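Local atomic coordinates of CmeC (Campylobacter jejuni, PDB entry 4MT4), a protein that forms a trimeric channel in the outer membrane and, like other outer membrane factors, probably serves as the exit duct of an efflux system. Residues 35-38 with 39-43; 76-79 with 80-84; 94-97 with 98-102; 409-412 with 413-417. All coordinates share one frame; numbering follows the deposited sequence.

Contact 1. Residues 35-38 with 39-43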
ATOM      1  N   LYS B  35      15.532  27.015  -4.742  1.00 76.04           N
ATOM      2  CA  LYS B  35      14.692  26.410  -3.711  1.00 74.36           C
ATOM      3  C   LYS B  35      13.202  26.575  -4.001  1.00 69.75           C
ATOM      4  O   LYS B  35      12.421  25.642  -3.824  1.00 66.86           O
ATOM      5  CB  LYS B  35      15.025  27.010  -2.341  1.00 72.09           C
ATOM      6  CG  LYS B  35      16.441  26.729  -1.861  1.00 82.36           C
ATOM      7  CD  LYS B  35      16.630  25.259  -1.521  1.00 83.75           C
ATOM      8  CE  LYS B  35      18.008  25.000  -0.932  1.00 80.40           C
ATOM      9  NZ  LYS B  35      18.240  25.770   0.322  1.00 80.17           N
ATOM     10  N   ASN B  36      12.813  27.764  -4.447  1.00 56.18           N
ATOM     11  CA  ASN B  36      11.426  28.032  -4.816  1.00 69.62           C
ATOM     12  C   ASN B  36      11.243  28.081  -6.331  1.00 63.56           C
ATOM     13  O   ASN B  36      10.872  29.112  -6.892  1.00 61.64           O
ATOM     14  CB  ASN B  36      10.946  29.340  -4.181  1.00 69.91           C
ATOM     15  CG  ASN B  36      11.929  30.476  -4.374  1.00 78.61           C
ATOM     16  OD1 ASN B  36      12.930  30.335  -5.076  1.00 71.26           O
ATOM     17  ND2 ASN B  36      11.644  31.614  -3.753  1.00 80.43           N
ATOM     18  N   TRP B  37      11.499  26.950  -6.980  1.00 58.02           N
ATOM     19  CA  TRP B  37      11.488  26.846  -8.438  1.00 62.66           C
ATOM     20  C   TRP B  37      10.132  27.150  -9.078  1.00 55.71           C
ATOM     21  O   TRP B  37      10.065  27.521 -10.250  1.00 50.71           O
ATOM     22  CB  TRP B  37      11.941  25.444  -8.853  1.00 47.59           C
ATOM     23  CG  TRP B  37      11.306  24.363  -8.035  1.00 61.60           C
ATOM     24  CD1 TRP B  37      11.811  23.786  -6.905  1.00 51.59           C
ATOM     25  CD2 TRP B  37      10.039  23.736  -8.272  1.00 56.95           C
ATOM     26  NE1 TRP B  37      10.941  22.837  -6.428  1.00 44.18           N
ATOM     27  CE2 TRP B  37       9.844  22.787  -7.249  1.00 49.78           C
ATOM     28  CE3 TRP B  37       9.051  23.883  -9.252  1.00 45.20           C
ATOM     29  CZ2 TRP B  37       8.704  21.989  -7.176  1.00 55.64           C
ATOM     30  CZ3 TRP B  37       7.919  23.090  -9.177  1.00 45.99           C
ATOM     31  CH2 TRP B  37       7.756  22.156  -8.148  1.00 52.46           C
ATOM     32  N   TRP B  38       9.058  26.996  -8.311  1.00 53.08           N
ATOM     33  CA  TRP B  38       7.710  27.112  -8.861  1.00 61.35           C
ATOM     34  C   TRP B  38       7.330  28.547  -9.225  1.00 63.03           C
ATOM     35  O   TRP B  38       6.378  28.772  -9.971  1.00 56.72           O
ATOM     36  CB  TRP B  38       6.687  26.540  -7.878  1.00 52.69           C
ATOM     37  CG  TRP B  38       6.669  27.234  -6.552  1.00 56.72           C
ATOM     38  CD1 TRP B  38       5.945  28.340  -6.217  1.00 54.37           C
ATOM     39  CD2 TRP B  38       7.403  26.864  -5.379  1.00 49.52           C
ATOM     40  NE1 TRP B  38       6.185  28.684  -4.910  1.00 50.48           N
ATOM     41  CE2 TRP B  38       7.078  27.794  -4.373  1.00 54.41           C
ATOM     42  CE3 TRP B  38       8.307  25.838  -5.084  1.00 53.37           C
ATOM     43  CZ2 TRP B  38       7.622  27.729  -3.092  1.00 57.28           C
ATOM     44  CZ3 TRP B  38       8.846  25.775  -3.812  1.00 53.10           C
ATOM     45  CH2 TRP B  38       8.503  26.715  -2.832  1.00 40.78           C
ATOM     46  N   LYS B  39       8.077  29.515  -8.703  1.00 53.84           N
ATOM     47  CA  LYS B  39       7.800  30.920  -8.979  1.00 62.10           C
ATOM     48  C   LYS B  39       8.273  31.337 -10.372  1.00 66.23           C
ATOM     49  O   LYS B  39       7.973  32.439 -10.832  1.00 54.47           O
ATOM     50  CB  LYS B  39       8.453  31.816  -7.923  1.00 52.85           C
ATOM     51  CG  LYS B  39       7.833  31.699  -6.541  1.00 55.31           C
ATOM     52  CD  LYS B  39       8.365  32.767  -5.600  1.00 55.92           C
ATOM     53  CE  LYS B  39       7.652  32.717  -4.257  1.00 66.28           C
ATOM     54  NZ  LYS B  39       8.114  33.787  -3.330  1.00 83.80           N
ATOM     55  N   ASP B  40       9.003  30.451 -11.041  1.00 57.91           N
ATOM     56  CA  ASP B  40       9.503  30.730 -12.384  1.00 66.25           C
ATOM     57  C   ASP B  40       8.424  30.510 -13.442  1.00 65.49           C
ATOM     58  O   ASP B  40       8.661  30.715 -14.634  1.00 63.45           O
ATOM     59  CB  ASP B  40      10.729  29.866 -12.691  1.00 51.50           C
ATOM     60  CG  ASP B  40      11.971  30.341 -11.964  1.00 83.46           C
ATOM     61  OD1 ASP B  40      12.111  31.566 -11.763  1.00 77.83           O
ATOM     62  OD2 ASP B  40      12.809  29.491 -11.591  1.00 91.82           O
ATOM     63  N   PHE B  41       7.241  30.096 -13.001  1.00 60.41           N
ATOM     64  CA  PHE B  41       6.098  29.964 -13.895  1.00 58.93           C
ATOM     65  C   PHE B  41       5.393  31.306 -14.052  1.00 65.00           C
ATOM     66  O   PHE B  41       4.489  31.450 -14.877  1.00 66.22           O
ATOM     67  CB  PHE B  41       5.117  28.912 -13.376  1.00 50.46           C
ATOM     68  CG  PHE B  41       5.584  27.498 -13.572  1.00 55.41           C
ATOM     69  CD1 PHE B  41       5.570  26.919 -14.831  1.00 48.00           C
ATOM     70  CD2 PHE B  41       6.023  26.744 -12.498  1.00 51.86           C
ATOM     71  CE1 PHE B  41       5.996  25.617 -15.015  1.00 56.87           C
ATOM     72  CE2 PHE B  41       6.450  25.441 -12.675  1.00 50.48           C
ATOM     73  CZ  PHE B  41       6.436  24.877 -13.935  1.00 49.57           C
ATOM     74  N   ASP B  42       5.821  32.279 -13.251  1.00 56.49           N
ATOM     75  CA  ASP B  42       5.277  33.634 -13.275  1.00 57.58           C
ATOM     76  C   ASP B  42       3.763  33.627 -13.063  1.00 69.80           C
ATOM     77  O   ASP B  42       3.027  34.374 -13.709  1.00 64.22           O
ATOM     78  CB  ASP B  42       5.633  34.328 -14.593  1.00 68.34           C
ATOM     79  CG  ASP B  42       7.089  34.129 -14.981  1.00 85.10           C
ATOM     80  OD1 ASP B  42       7.954  34.111 -14.079  1.00 79.67           O
ATOM     81  OD2 ASP B  42       7.368  33.984 -16.191  1.00 82.77           O
ATOM     82  N   ASP B  43       3.310  32.774 -12.150  1.00 50.95           N
ATOM     83  CA  ASP B  43       1.892  32.634 -11.843  1.00 55.42           C
ATOM     84  C   ASP B  43       1.645  32.925 -10.364  1.00 58.16           C
ATOM     85  O   ASP B  43       2.024  32.139  -9.497  1.00 64.90           O
ATOM     86  CB  ASP B  43       1.407  31.227 -12.205  1.00 47.47           C
ATOM     87  CG  ASP B  43      -0.109  31.109 -12.226  1.00 50.28           C
ATOM     88  OD1 ASP B  43      -0.792  31.909 -11.553  1.00 49.35           O
ATOM     89  OD2 ASP B  43      -0.619  30.204 -12.919  1.00 55.92           O
TER
HETATM   90  O   HOH W   1       4.512  30.928 -10.534  1.00 45.45           O
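Trp38 and Phe41, one turn of a 3-10 segment apart, show how such a segment can bury its aromatic side chains while a lysine stays at the surface. The packing is close round the carbonyl oxygen of Trp38. It lies in the plane of the Phe41 ring and meets its edge, with Trp38 O 3.3 Å from Phe41 CD2, and it also accepts a weak bond from Phe41 N. A water donates to the same oxygen and accepts from Asp43 N, 2.7 Å away. Next to this lies Trp37, one face of which is covered by Trp38 CE3. Its rim comes only loosely to Phe41, with Trp37 CZ3 and Phe41 CE2 4.5 Å apart. Beyond the turn, Phe164 meets the Phe41 ring edge to face, and Ile156 and Val160 of helix 129-195 receive Trp37.

The backbone repeats the 3-10 pattern, clearest where Asp40 N donates to Trp37 O over 3.2 Å at 162°. On the solvent side matters are looser. Lys39 CG lies anti to its carbonyl carbon (chi1 -68°), beside the backbone N, and from there the extended chain runs along the Trp38 indole, with Lys39 CG 3.8 Å from Trp38 NE1. Asn36 approaches its methylenes from another direction, ND2 lying 3.9 Å from Lys39 CD, without a polar bond.

Asp43 then stands at the N-cap of helix 44-56. The chemistry therefore implies a turn seated by its aromatic rings, in which several modest interactions share the carbonyl of buried Trp38 and link it through water to the start of the next helix.

Contact 2. Residues 76-79 with 80-84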
ATOM      1  N   ILE B  76      15.597   9.632  24.113  1.00 42.90           N
ATOM      2  CA  ILE B  76      15.427   8.467  24.973  1.00 40.79           C
ATOM      3  C   ILE B  76      16.701   7.628  25.016  1.00 46.27           C
ATOM      4  O   ILE B  76      17.150   7.212  26.083  1.00 49.84           O
ATOM      5  CB  ILE B  76      14.258   7.581  24.497  1.00 38.96           C
ATOM      6  CG1 ILE B  76      12.932   8.336  24.593  1.00 40.79           C
ATOM      7  CG2 ILE B  76      14.190   6.301  25.312  1.00 40.59           C
ATOM      8  CD1 ILE B  76      11.742   7.543  24.091  1.00 42.68           C
ATOM      9  N   ASP B  77      17.284   7.394  23.845  1.00 41.28           N
ATOM     10  CA  ASP B  77      18.466   6.546  23.728  1.00 47.23           C
ATOM     11  C   ASP B  77      19.737   7.242  24.210  1.00 51.07           C
ATOM     12  O   ASP B  77      20.720   6.581  24.545  1.00 50.91           O
ATOM     13  CB  ASP B  77      18.646   6.084  22.282  1.00 38.12           C
ATOM     14  CG  ASP B  77      17.594   5.079  21.857  1.00 49.64           C
ATOM     15  OD1 ASP B  77      17.103   4.326  22.725  1.00 49.71           O
ATOM     16  OD2 ASP B  77      17.257   5.043  20.656  1.00 53.86           O
ATOM     17  N   PHE B  78      19.721   8.572  24.240  1.00 40.13           N
ATOM     18  CA  PHE B  78      20.851   9.323  24.779  1.00 44.40           C
ATOM     19  C   PHE B  78      20.936   9.145  26.288  1.00 51.31           C
ATOM     20  O   PHE B  78      22.027   9.118  26.861  1.00 45.70           O
ATOM     21  CB  PHE B  78      20.737  10.811  24.439  1.00 37.82           C
ATOM     22  CG  PHE B  78      21.818  11.659  25.058  1.00 50.46           C
ATOM     23  CD1 PHE B  78      23.069  11.748  24.469  1.00 50.50           C
ATOM     24  CD2 PHE B  78      21.584  12.361  26.230  1.00 55.17           C
ATOM     25  CE1 PHE B  78      24.065  12.522  25.035  1.00 51.11           C
ATOM     26  CE2 PHE B  78      22.578  13.137  26.803  1.00 43.62           C
ATOM     27  CZ  PHE B  78      23.819  13.218  26.203  1.00 46.34           C
ATOM     28  N   SER B  79      19.775   9.030  26.925  1.00 46.77           N
ATOM     29  CA  SER B  79      19.700   8.919  28.376  1.00 50.55           C
ATOM     30  C   SER B  79      20.330   7.625  28.877  1.00 36.97           C
ATOM     31  O   SER B  79      20.798   7.553  30.012  1.00 55.74           O
ATOM     32  CB  SER B  79      18.246   9.003  28.839  1.00 42.45           C
ATOM     33  OG  SER B  79      17.510   7.872  28.404  1.00 44.57           O
ATOM     34  N   SER B  80      20.352   6.609  28.021  1.00 42.01           N
ATOM     35  CA  SER B  80      20.888   5.305  28.394  1.00 43.27           C
ATOM     36  C   SER B  80      22.414   5.303  28.502  1.00 44.10           C
ATOM     37  O   SER B  80      23.014   4.295  28.877  1.00 42.80           O
ATOM     38  CB  SER B  80      20.435   4.249  27.387  1.00 40.87           C
ATOM     39  OG  SER B  80      19.023   4.143  27.380  1.00 56.69           O
ATOM     40  N   LEU B  81      23.032   6.433  28.173  1.00 45.05           N
ATOM     41  CA  LEU B  81      24.479   6.588  28.289  1.00 46.90           C
ATOM     42  C   LEU B  81      24.864   7.119  29.667  1.00 49.94           C
ATOM     43  O   LEU B  81      26.046   7.259  29.981  1.00 38.85           O
ATOM     44  CB  LEU B  81      25.004   7.533  27.205  1.00 41.00           C
ATOM     45  CG  LEU B  81      24.662   7.193  25.753  1.00 52.33           C
ATOM     46  CD1 LEU B  81      25.159   8.285  24.822  1.00 38.17           C
ATOM     47  CD2 LEU B  81      25.251   5.848  25.364  1.00 42.21           C
ATOM     48  N   LEU B  82      23.860   7.411  30.487  1.00 34.71           N
ATOM     49  CA  LEU B  82      24.085   8.069  31.768  1.00 50.93           C
ATOM     50  C   LEU B  82      23.482   7.271  32.923  1.00 55.09           C
ATOM     51  O   LEU B  82      22.501   6.553  32.736  1.00 49.71           O
ATOM     52  CB  LEU B  82      23.499   9.483  31.734  1.00 47.24           C
ATOM     53  CG  LEU B  82      24.061  10.426  30.668  1.00 54.84           C
ATOM     54  CD1 LEU B  82      23.151  11.629  30.479  1.00 59.05           C
ATOM     55  CD2 LEU B  82      25.464  10.873  31.045  1.00 51.30           C
ATOM     56  N   PRO B  83      24.074   7.389  34.123  1.00 47.91           N
ATOM     57  CA  PRO B  83      23.565   6.693  35.310  1.00 50.25           C
ATOM     58  C   PRO B  83      22.184   7.185  35.732  1.00 49.64           C
ATOM     59  O   PRO B  83      21.925   8.389  35.732  1.00 52.84           O
ATOM     60  CB  PRO B  83      24.609   7.019  36.384  1.00 45.49           C
ATOM     61  CG  PRO B  83      25.247   8.282  35.920  1.00 52.95           C
ATOM     62  CD  PRO B  83      25.283   8.173  34.426  1.00 52.00           C
ATOM     63  N   LYS B  84      21.311   6.251  36.091  1.00 45.49           N
ATOM     64  CA  LYS B  84      19.953   6.579  36.503  1.00 51.49           C
ATOM     65  C   LYS B  84      19.840   6.665  38.023  1.00 60.43           C
ATOM     66  O   LYS B  84      20.442   5.871  38.747  1.00 48.45           O
ATOM     67  CB  LYS B  84      18.971   5.541  35.957  1.00 50.27           C
ATOM     68  CG  LYS B  84      19.015   5.388  34.445  1.00 51.97           C
ATOM     69  CD  LYS B  84      18.636   6.689  33.757  1.00 54.91           C
ATOM     70  CE  LYS B  84      18.747   6.570  32.246  1.00 53.14           C
ATOM     71  NZ  LYS B  84      17.899   5.472  31.707  1.00 61.29           N
TER
HETATM   72  O   HOH W   2      18.792   2.831  24.555  1.00 51.13           O
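This is a helix-to-strand junction, in which Phe78 and Ser79 near the end of helix 58-79 touch Leu81, Leu82 and Lys84 on the way into strand 84-96. A type I turn from Ser79 to Leu82 changes the direction of the chain, closed by Leu82 N donating to Ser79 O over 3.1 Å. Just before it, Leu81 N donates to Phe78 O at 3.2 Å, while the bond from Ser80 N to Asp77 O is weak.

Two leucines meet the Phe78 ring obliquely. Leu81 CD1 comes within 4.1 Å of Phe78 CD1, the side chains crossing at about a right angle, and Leu82 CD1 lies 4.0 Å from Phe78 CE2. The phenyl sits here because its CG is anti to the backbone N (chi1 175°), which places the ring beside its own carbonyl carbon, on the side where Leu81 and Leu82 follow.

In outer membrane factors such a link joins the long helical barrel to the membrane beta barrel, and here Lys84 already bonds through its backbone to Ser121 of strand 109-124. Its side chain, bent at chi2 and chi4, folds back over the turn until Lys84 CE is 3.2 Å from Ser79 O. The ammonium group goes on to a salt bridge with Glu339 of the second subunit, whose Trp337 also bonds to the carbonyl oxygen of Pro83.

Away from the Phe78 ring, a water joins Asp77 and Ser80: it donates to Asp77 OD1 at 2.9 Å and lies 3.1 Å from Ser80 OG. The second carboxylate oxygen of Asp77 is bonded to Ser137 of helix 129-195 and to Gln73.

Contact 3. Residues 94-97 with 98-102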
ATOM      1  N   ALA B  94       6.714 -10.161  58.147  1.00 43.80           N
ATOM      2  CA  ALA B  94       6.772 -11.576  57.801  1.00 38.82           C
ATOM      3  C   ALA B  94       6.723 -12.490  59.017  1.00 50.63           C
ATOM      4  O   ALA B  94       7.377 -12.239  60.029  1.00 47.79           O
ATOM      5  CB  ALA B  94       8.027 -11.863  56.991  1.00 33.95           C
ATOM      6  N   LYS B  95       5.934 -13.554  58.908  1.00 47.03           N
ATOM      7  CA  LYS B  95       5.966 -14.630  59.886  1.00 43.72           C
ATOM      8  C   LYS B  95       6.893 -15.724  59.381  1.00 50.21           C
ATOM      9  O   LYS B  95       6.498 -16.564  58.574  1.00 47.09           O
ATOM     10  CB  LYS B  95       4.569 -15.196  60.144  1.00 48.12           C
ATOM     11  CG  LYS B  95       4.561 -16.351  61.138  1.00 44.60           C
ATOM     12  CD  LYS B  95       3.161 -16.892  61.397  1.00 42.70           C
ATOM     13  CE  LYS B  95       2.738 -17.899  60.340  1.00 58.57           C
ATOM     14  NZ  LYS B  95       1.394 -18.470  60.642  1.00 55.68           N
ATOM     15  N   THR B  96       8.136 -15.700  59.846  1.00 44.92           N
ATOM     16  CA  THR B  96       9.113 -16.695  59.435  1.00 42.74           C
ATOM     17  C   THR B  96       8.862 -18.004  60.171  1.00 49.70           C
ATOM     18  O   THR B  96       8.791 -18.035  61.399  1.00 49.48           O
ATOM     19  CB  THR B  96      10.550 -16.209  59.689  1.00 49.55           C
ATOM     20  OG1 THR B  96      10.800 -15.037  58.901  1.00 41.79           O
ATOM     21  CG2 THR B  96      11.552 -17.287  59.312  1.00 48.75           C
ATOM     22  N   ALA B  97       8.712 -19.081  59.407  1.00 46.07           N
ATOM     23  CA  ALA B  97       8.394 -20.386  59.971  1.00 46.13           C
ATOM     24  C   ALA B  97       9.518 -20.909  60.855  1.00 46.44           C
ATOM     25  O   ALA B  97      10.663 -20.471  60.746  1.00 53.11           O
ATOM     26  CB  ALA B  97       8.095 -21.378  58.860  1.00 41.28           C
ATOM     27  N   ILE B  98       9.176 -21.845  61.735  1.00 46.39           N
ATOM     28  CA  ILE B  98      10.162 -22.489  62.594  1.00 45.08           C
ATOM     29  C   ILE B  98      11.101 -23.353  61.761  1.00 50.74           C
ATOM     30  O   ILE B  98      12.300 -23.431  62.030  1.00 47.09           O
ATOM     31  CB  ILE B  98       9.487 -23.363  63.673  1.00 46.13           C
ATOM     32  CG1 ILE B  98       8.407 -22.569  64.407  1.00 57.46           C
ATOM     33  CG2 ILE B  98      10.519 -23.906  64.649  1.00 48.13           C
ATOM     34  CD1 ILE B  98       7.671 -23.374  65.459  1.00 57.65           C
ATOM     35  N   ASN B  99      10.541 -23.995  60.741  1.00 49.96           N
ATOM     36  CA  ASN B  99      11.292 -24.918  59.901  1.00 40.81           C
ATOM     37  C   ASN B  99      12.082 -24.221  58.800  1.00 44.36           C
ATOM     38  O   ASN B  99      12.794 -24.868  58.031  1.00 56.35           O
ATOM     39  CB  ASN B  99      10.345 -25.949  59.284  1.00 41.68           C
ATOM     40  CG  ASN B  99       9.712 -26.854  60.325  1.00 40.80           C
ATOM     41  OD1 ASN B  99      10.327 -27.171  61.342  1.00 50.25           O
ATOM     42  ND2 ASN B  99       8.475 -27.270  60.076  1.00 41.74           N
ATOM     43  N   ALA B 100      11.955 -22.900  58.723  1.00 48.36           N
ATOM     44  CA  ALA B 100      12.722 -22.125  57.757  1.00 52.61           C
ATOM     45  C   ALA B 100      14.197 -22.135  58.144  1.00 45.72           C
ATOM     46  O   ALA B 100      14.536 -21.872  59.297  1.00 56.79           O
ATOM     47  CB  ALA B 100      12.194 -20.699  57.670  1.00 41.34           C
ATOM     48  N   PRO B 101      15.079 -22.444  57.177  1.00 59.63           N
ATOM     49  CA  PRO B 101      16.527 -22.553  57.399  1.00 50.27           C
ATOM     50  C   PRO B 101      17.149 -21.285  57.986  1.00 59.04           C
ATOM     51  O   PRO B 101      18.189 -21.355  58.642  1.00 67.63           O
ATOM     52  CB  PRO B 101      17.077 -22.821  55.993  1.00 47.41           C
ATOM     53  CG  PRO B 101      15.937 -23.420  55.251  1.00 56.33           C
ATOM     54  CD  PRO B 101      14.715 -22.734  55.780  1.00 51.50           C
ATOM     55  N   SER B 102      16.516 -20.141  57.749  1.00 54.70           N
ATOM     56  CA  SER B 102      17.018 -18.871  58.257  1.00 61.34           C
ATOM     57  C   SER B 102      16.637 -18.663  59.721  1.00 68.99           C
ATOM     58  O   SER B 102      17.192 -17.798  60.398  1.00 76.06           O
ATOM     59  CB  SER B 102      16.495 -17.712  57.408  1.00 63.79           C
ATOM     60  OG  SER B 102      15.078 -17.693  57.387  1.00 64.57           O
TER
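Between Ala97 and Ala100 the backbone folds back on itself, a weak bond from Ala100 N to Ala97 O spanning 3.4 Å. Ile98 and Asn99 have the backbone angles of the two central residues of a type I turn. The turn opens the hairpin connection between strands 84-96 and 109-124 of the beta barrel: up to Thr96 the chain is still extended and pairs with Ser109, and Ala94 and Lys95 pair antiparallel with a strand of the second subunit, so the barrel sheet runs on across the interface.

The side chains that meet across the turn do so largely through methyl groups. Ala100 points its CB back toward the end of the strand and lies 3.4 Å from Ala97 O and 4.3 Å from Ala97 CB. Thr96 completes the cluster with its methyl group, since CG2 is the branch anti to the backbone N while OG1 (chi1 -62°) sits beside that nitrogen. The Ala97 carbonyl has a further donor in Asn103, whose amide reaches it from later in the loop, and Asn99 bonds to Ser321 of the second subunit. The Thr96 methyl meets two residues of the returning chain: CG2 is 3.8 Å from Ala100 CB and 4.0 Å from Ser102 OG.

Contact 4. Residues 409-412 with 413-417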
ATOM      1  N   MET B 409     -20.932  23.215 -49.371  1.00 57.38           N
ATOM      2  CA  MET B 409     -20.449  22.108 -48.555  1.00 55.26           C
ATOM      3  C   MET B 409     -21.587  21.513 -47.734  1.00 45.84           C
ATOM      4  O   MET B 409     -22.398  22.240 -47.161  1.00 49.19           O
ATOM      5  CB  MET B 409     -19.310  22.560 -47.636  1.00 50.55           C
ATOM      6  CG  MET B 409     -18.788  21.456 -46.722  1.00 63.13           C
ATOM      7  SD  MET B 409     -17.372  21.942 -45.715  1.00 57.86           S
ATOM      8  CE  MET B 409     -16.125  22.200 -46.975  1.00 52.83           C
ATOM      9  N   SER B 410     -21.645  20.186 -47.686  1.00 40.43           N
ATOM     10  CA  SER B 410     -22.665  19.489 -46.913  1.00 55.80           C
ATOM     11  C   SER B 410     -22.511  19.783 -45.426  1.00 59.02           C
ATOM     12  O   SER B 410     -21.415  20.094 -44.956  1.00 47.12           O
ATOM     13  CB  SER B 410     -22.588  17.981 -47.159  1.00 50.25           C
ATOM     14  OG  SER B 410     -21.372  17.450 -46.663  1.00 57.30           O
ATOM     15  N   LEU B 411     -23.617  19.691 -44.692  1.00 59.59           N
ATOM     16  CA  LEU B 411     -23.610  19.916 -43.252  1.00 65.47           C
ATOM     17  C   LEU B 411     -22.690  18.926 -42.550  1.00 56.21           C
ATOM     18  O   LEU B 411     -21.973  19.282 -41.617  1.00 54.10           O
ATOM     19  CB  LEU B 411     -25.028  19.807 -42.688  1.00 60.05           C
ATOM     20  CG  LEU B 411     -25.178  19.897 -41.167  1.00 58.24           C
ATOM     21  CD1 LEU B 411     -24.766  21.270 -40.654  1.00 54.72           C
ATOM     22  CD2 LEU B 411     -26.602  19.566 -40.747  1.00 45.14           C
ATOM     23  N   GLN B 412     -22.716  17.683 -43.020  1.00 54.28           N
ATOM     24  CA  GLN B 412     -21.896  16.614 -42.461  1.00 49.42           C
ATOM     25  C   GLN B 412     -20.406  16.932 -42.538  1.00 64.90           C
ATOM     26  O   GLN B 412     -19.678  16.776 -41.555  1.00 68.22           O
ATOM     27  CB  GLN B 412     -22.188  15.300 -43.187  1.00 62.34           C
ATOM     28  CG  GLN B 412     -21.299  14.146 -42.771  1.00 75.95           C
ATOM     29  CD  GLN B 412     -21.609  12.876 -43.536  1.00 96.28           C
ATOM     30  OE1 GLN B 412     -22.630  12.782 -44.215  1.00 78.84           O
ATOM     31  NE2 GLN B 412     -20.723  11.891 -43.434  1.00 97.12           N
ATOM     32  N   ASP B 413     -19.957  17.377 -43.708  1.00 58.60           N
ATOM     33  CA  ASP B 413     -18.564  17.763 -43.897  1.00 55.67           C
ATOM     34  C   ASP B 413     -18.207  18.981 -43.049  1.00 61.47           C
ATOM     35  O   ASP B 413     -17.078  19.111 -42.578  1.00 51.45           O
ATOM     36  CB  ASP B 413     -18.278  18.053 -45.373  1.00 53.62           C
ATOM     37  CG  ASP B 413     -18.046  16.792 -46.182  1.00 64.95           C
ATOM     38  OD1 ASP B 413     -18.408  15.697 -45.702  1.00 79.53           O
ATOM     39  OD2 ASP B 413     -17.503  16.896 -47.302  1.00 72.30           O
ATOM     40  N   TYR B 414     -19.178  19.867 -42.850  1.00 43.49           N
ATOM     41  CA  TYR B 414     -18.956  21.075 -42.063  1.00 53.17           C
ATOM     42  C   TYR B 414     -18.828  20.757 -40.575  1.00 60.07           C
ATOM     43  O   TYR B 414     -17.946  21.280 -39.894  1.00 49.12           O
ATOM     44  CB  TYR B 414     -20.086  22.079 -42.296  1.00 43.48           C
ATOM     45  CG  TYR B 414     -20.070  23.247 -41.335  1.00 44.70           C
ATOM     46  CD1 TYR B 414     -19.009  24.142 -41.317  1.00 51.59           C
ATOM     47  CD2 TYR B 414     -21.120  23.457 -40.451  1.00 59.29           C
ATOM     48  CE1 TYR B 414     -18.992  25.210 -40.440  1.00 49.33           C
ATOM     49  CE2 TYR B 414     -21.112  24.522 -39.573  1.00 59.33           C
ATOM     50  CZ  TYR B 414     -20.045  25.395 -39.571  1.00 52.14           C
ATOM     51  OH  TYR B 414     -20.029  26.460 -38.698  1.00 76.52           O
ATOM     52  N   LEU B 415     -19.707  19.892 -40.077  1.00 53.00           N
ATOM     53  CA  LEU B 415     -19.673  19.473 -38.679  1.00 58.57           C
ATOM     54  C   LEU B 415     -18.387  18.719 -38.360  1.00 56.64           C
ATOM     55  O   LEU B 415     -17.840  18.839 -37.264  1.00 54.16           O
ATOM     56  CB  LEU B 415     -20.885  18.599 -38.349  1.00 48.89           C
ATOM     57  CG  LEU B 415     -22.258  19.269 -38.414  1.00 55.64           C
ATOM     58  CD1 LEU B 415     -23.352  18.274 -38.061  1.00 55.63           C
ATOM     59  CD2 LEU B 415     -22.314  20.483 -37.499  1.00 52.44           C
ATOM     60  N   GLU B 416     -17.916  17.942 -39.329  1.00 57.80           N
ATOM     61  CA  GLU B 416     -16.687  17.173 -39.175  1.00 52.86           C
ATOM     62  C   GLU B 416     -15.471  18.083 -39.046  1.00 63.40           C
ATOM     63  O   GLU B 416     -14.627  17.881 -38.173  1.00 62.01           O
ATOM     64  CB  GLU B 416     -16.503  16.219 -40.356  1.00 43.23           C
ATOM     65  CG  GLU B 416     -15.141  15.544 -40.406  1.00 65.88           C
ATOM     66  CD  GLU B 416     -14.981  14.635 -41.609  1.00 85.92           C
ATOM     67  OE1 GLU B 416     -15.989  14.050 -42.058  1.00 87.89           O
ATOM     68  OE2 GLU B 416     -13.843  14.507 -42.109  1.00 90.20           O
ATOM     69  N   ALA B 417     -15.387  19.083 -39.918  1.00 54.34           N
ATOM     70  CA  ALA B 417     -14.266  20.017 -39.910  1.00 63.56           C
ATOM     71  C   ALA B 417     -14.220  20.794 -38.598  1.00 55.31           C
ATOM     72  O   ALA B 417     -13.146  21.092 -38.075  1.00 47.49           O
ATOM     73  CB  ALA B 417     -14.364  20.971 -41.091  1.00 43.93           C
TER
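Leu411 and Leu415, one helical turn apart, form the apolar centre of the first turn of helix 411-445. Leu411 CD1 rests 3.9 Å from Leu415 CG, and the same methyl reaches the edge of the Tyr414 ring at 4.3 Å from Tyr414 CD2. The first torsion of Leu411 (175°) sets CG opposite the backbone N and sends its branches forward along the helix to these partners. Around them, Ile186 of helix 129-195 touches Tyr414 and Leu415, and the Tyr414 ring stacks on Tyr404 of helix 339-405. This start belongs to the long helical barrel of the outer membrane factor fold, far from the beta barrel.

Further out, the extended part of Met409 lies across Asp413 at about a right angle, with Met409 CG 3.7 Å from Asp413 CB. The chain carries SD to 4.0 Å from Tyr414 N, only CE being turned aside; Met409 also packs on Tyr202 of the third subunit.

The helix bonds begin here, with Leu415 N to Leu411 O at 2.8 Å, nearly straight on to the carbonyl. At the polar edge Ser410 is the N-cap: placed between its backbone N and carbonyl carbon (chi1 66°), Ser410 OG accepts from Asp413 N over 3.3 Å at 160°. Gln412 and Glu416, a turn apart, share a face at the subunit interfaces; Gln412 packs on Glu416 of the second subunit, and Glu416 on Gln412 of the third.

This chemistry implies a helix start secured by leucine and tyrosine packing within and a serine cap without, while the Asp413 carboxylate would probably be favoured by the positive end of the helix dipole.

In the fold
From the N terminus the four contacts follow in series, none nesting in or crossing another, and each closes only a local turn. Contact 1 leads into helix 44-56 and packs its aromatic rings on helices 129-195 and 411-445. Contact 2 turns helix 58-79 into strand 84-96, and contact 3 bends the chain at the other end of that strand, their centres about 41 Å apart; both touch the second subunit. Much later in the chain, contact 4 starts helix 411-445 after the turn from helix 339-405. Its centre is about 113 Å from that of contact 3, on the opposite side of the chain's centre, so the pair spans the elongated channel from beta barrel to helical end.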